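Local coordinates for protein glycine betaine/carnitine/choline ABC transporter (Staphylococcus aureus subsp. aureus Mu50, PDB 3O66) that probably serves as the substrate-binding component of an ABC transporter that takes up glycine betaine, carnitine or choline, at residues Lys164-Asp169 / Leu210-Gln215. Residues are numbered along the deposited sequence; the frame is centred on the assembly and turned at random.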
loop_
_atom_site.group_PDB
_atom_site.type_symbol
_atom_site.label_atom_id
_atom_site.label_comp_id
_atom_site.label_asym_id
_atom_site.label_seq_id
_atom_site.Cartn_x
_atom_site.Cartn_y
_atom_site.Cartn_z
ATOM N N LYS A 164 1.912 24.974 4.995
ATOM C CA LYS A 164 2.681 25.839 4.103
ATOM C C LYS A 164 2.367 25.526 2.625
ATOM O O LYS A 164 2.015 26.426 1.857
ATOM C CB LYS A 164 4.184 25.703 4.410
ATOM C CG LYS A 164 5.088 26.707 3.686
ATOM C CD LYS A 164 6.471 26.863 4.356
ATOM C CE LYS A 164 7.358 25.625 4.191
ATOM N NZ LYS A 164 8.826 25.977 4.254
ATOM N N GLU A 165 2.478 24.252 2.254
ATOM C CA GLU A 165 2.164 23.762 0.905
ATOM C C GLU A 165 0.734 24.057 0.451
ATOM O O GLU A 165 0.522 24.671 -0.607
ATOM C CB GLU A 165 2.422 22.248 0.811
ATOM C CG GLU A 165 2.213 21.657 -0.587
ATOM C CD GLU A 165 3.352 21.989 -1.540
ATOM O OE1 GLU A 165 4.470 21.458 -1.337
ATOM O OE2 GLU A 165 3.135 22.779 -2.494
ATOM N N TYR A 166 -0.245 23.617 1.241
ATOM C CA TYR A 166 -1.632 23.729 0.826
ATOM C C TYR A 166 -2.272 25.100 1.094
ATOM O O TYR A 166 -3.211 25.482 0.408
ATOM C CB TYR A 166 -2.453 22.565 1.372
ATOM C CG TYR A 166 -2.466 21.374 0.424
ATOM C CD1 TYR A 166 -3.349 21.346 -0.662
ATOM C CD2 TYR A 166 -1.581 20.307 0.588
ATOM C CE1 TYR A 166 -3.375 20.283 -1.554
ATOM C CE2 TYR A 166 -1.597 19.193 -0.317
ATOM C CZ TYR A 166 -2.496 19.212 -1.381
ATOM O OH TYR A 166 -2.570 18.178 -2.283
ATOM N N GLY A 167 -1.749 25.847 2.061
ATOM C CA GLY A 167 -2.187 27.234 2.268
ATOM C C GLY A 167 -3.448 27.394 3.099
ATOM O O GLY A 167 -4.133 28.417 3.006
ATOM N N PHE A 168 -3.756 26.395 3.922
ATOM C CA PHE A 168 -4.880 26.493 4.856
ATOM C C PHE A 168 -4.658 25.648 6.121
ATOM O O PHE A 168 -3.733 24.828 6.179
ATOM C CB PHE A 168 -6.213 26.156 4.168
ATOM C CG PHE A 168 -6.294 24.753 3.616
ATOM C CD1 PHE A 168 -6.644 23.681 4.444
ATOM C CD2 PHE A 168 -6.057 24.507 2.267
ATOM C CE1 PHE A 168 -6.728 22.385 3.939
ATOM C CE2 PHE A 168 -6.154 23.197 1.741
ATOM C CZ PHE A 168 -6.469 22.141 2.579
ATOM N N ASP A 169 -5.479 25.881 7.142
ATOM C CA ASP A 169 -5.383 25.071 8.343
ATOM C C ASP A 169 -6.745 24.736 8.930
ATOM O O ASP A 169 -7.780 25.209 8.451
ATOM C CB ASP A 169 -4.364 25.642 9.360
ATOM C CG ASP A 169 -4.920 26.745 10.243
ATOM O OD1 ASP A 169 -5.928 27.391 9.890
ATOM O OD2 ASP A 169 -4.307 26.977 11.323
ATOM N N LEU A 210 -9.600 11.858 -0.632
ATOM C CA LEU A 210 -9.371 13.049 -1.454
ATOM C C LEU A 210 -8.055 12.965 -2.225
ATOM O O LEU A 210 -7.074 12.418 -1.720
ATOM C CB LEU A 210 -9.390 14.315 -0.573
ATOM C CG LEU A 210 -10.708 14.564 0.202
ATOM C CD1 LEU A 210 -10.559 15.810 1.067
ATOM C CD2 LEU A 210 -11.868 14.745 -0.785
ATOM N N LYS A 211 -8.047 13.490 -3.453
ATOM C CA LYS A 211 -6.839 13.487 -4.277
ATOM C C LYS A 211 -5.850 14.525 -3.754
ATOM O O LYS A 211 -6.235 15.664 -3.451
ATOM C CB LYS A 211 -7.177 13.752 -5.765
ATOM C CG LYS A 211 -7.924 12.589 -6.416
ATOM C CD LYS A 211 -8.275 12.813 -7.897
ATOM C CE LYS A 211 -9.282 13.944 -8.096
ATOM N NZ LYS A 211 -9.690 14.087 -9.545
ATOM N N ASP A 212 -4.598 14.104 -3.595
ATOM C CA ASP A 212 -3.476 14.987 -3.181
ATOM C C ASP A 212 -3.007 15.751 -4.440
ATOM O O ASP A 212 -2.006 15.397 -5.089
ATOM C CB ASP A 212 -2.385 14.097 -2.571
ATOM C CG ASP A 212 -1.119 14.846 -2.141
ATOM O OD1 ASP A 212 -1.074 16.105 -1.967
ATOM O OD2 ASP A 212 -0.123 14.107 -1.953
ATOM N N ASP A 213 -3.751 16.801 -4.777
ATOM C CA ASP A 213 -3.564 17.516 -6.043
ATOM C C ASP A 213 -2.233 18.265 -6.136
ATOM O O ASP A 213 -1.761 18.539 -7.242
ATOM C CB ASP A 213 -4.718 18.495 -6.282
ATOM C CG ASP A 213 -4.906 19.465 -5.113
ATOM O OD1 ASP A 213 -5.512 19.058 -4.094
ATOM O OD2 ASP A 213 -4.426 20.629 -5.210
ATOM N N LYS A 214 -1.631 18.594 -4.990
ATOM C CA LYS A 214 -0.323 19.258 -4.969
ATOM C C LYS A 214 0.862 18.294 -4.767
ATOM O O LYS A 214 2.013 18.729 -4.708
ATOM C CB LYS A 214 -0.295 20.378 -3.914
ATOM C CG LYS A 214 -1.175 21.570 -4.285
ATOM C CD LYS A 214 -0.970 22.727 -3.334
ATOM C CE LYS A 214 -1.675 23.971 -3.844
ATOM N NZ LYS A 214 -0.709 25.122 -3.821
ATOM N N GLN A 215 0.578 16.985 -4.686
ATOM C CA GLN A 215 1.609 15.959 -4.444
ATOM C C GLN A 215 2.497 16.300 -3.245
ATOM O O GLN A 215 3.746 16.246 -3.336
ATOM C CB GLN A 215 2.478 15.695 -5.693
ATOM C CG GLN A 215 1.689 15.287 -6.919
ATOM C CD GLN A 215 2.545 15.135 -8.182
ATOM O OE1 GLN A 215 3.584 15.804 -8.361
ATOM N NE2 GLN A 215 2.099 14.258 -9.072
HETATM O O HOH W 1 4.170 19.402 -3.029
#
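Tyr166, in the last turn of helix 159-166, reaches across to the beta turn from Asp212 to Gln215 and shows how a single phenol can tie a helix end to a loop. Its hydroxyl is gripped twice. OH donates to OD1 of Asp212 at 2.6 Å, meeting the lone pair of OD1 that points away from OD2, and it accepts the backbone N-H of Lys214, with N and OH 2.9 Å apart and the bond nearly straight at 166°. With both roles engaged, the hydroxyl is fixed against the turn. Asp212 extends its carboxylate anti to the backbone N (chi1 178°), and the backbone N atoms of Phe216 and Phe217 bind OD1 and OD2 respectively, so the group that receives the phenol is itself held in place by the following loop. The Asp213 carboxylate meets the ring at its edge, OD1 lying 3.5 Å from CE1 of Tyr166, while its OD2 bonds Ser134. Over one ring face runs the Lys214 chain, heading back toward the helix: CD sits 4.0 Å from the Tyr166 centroid in a CH-pi contact, and a bend at chi4 (-130°) brings NZ to a weak bond with the carbonyl O of Glu165. A helix-end tyrosine thus packs on a type I turn in the loop after strand 208-209, at the surface of the lobe built round that strand's sheet in the two-lobed periplasmic-binding-protein fold.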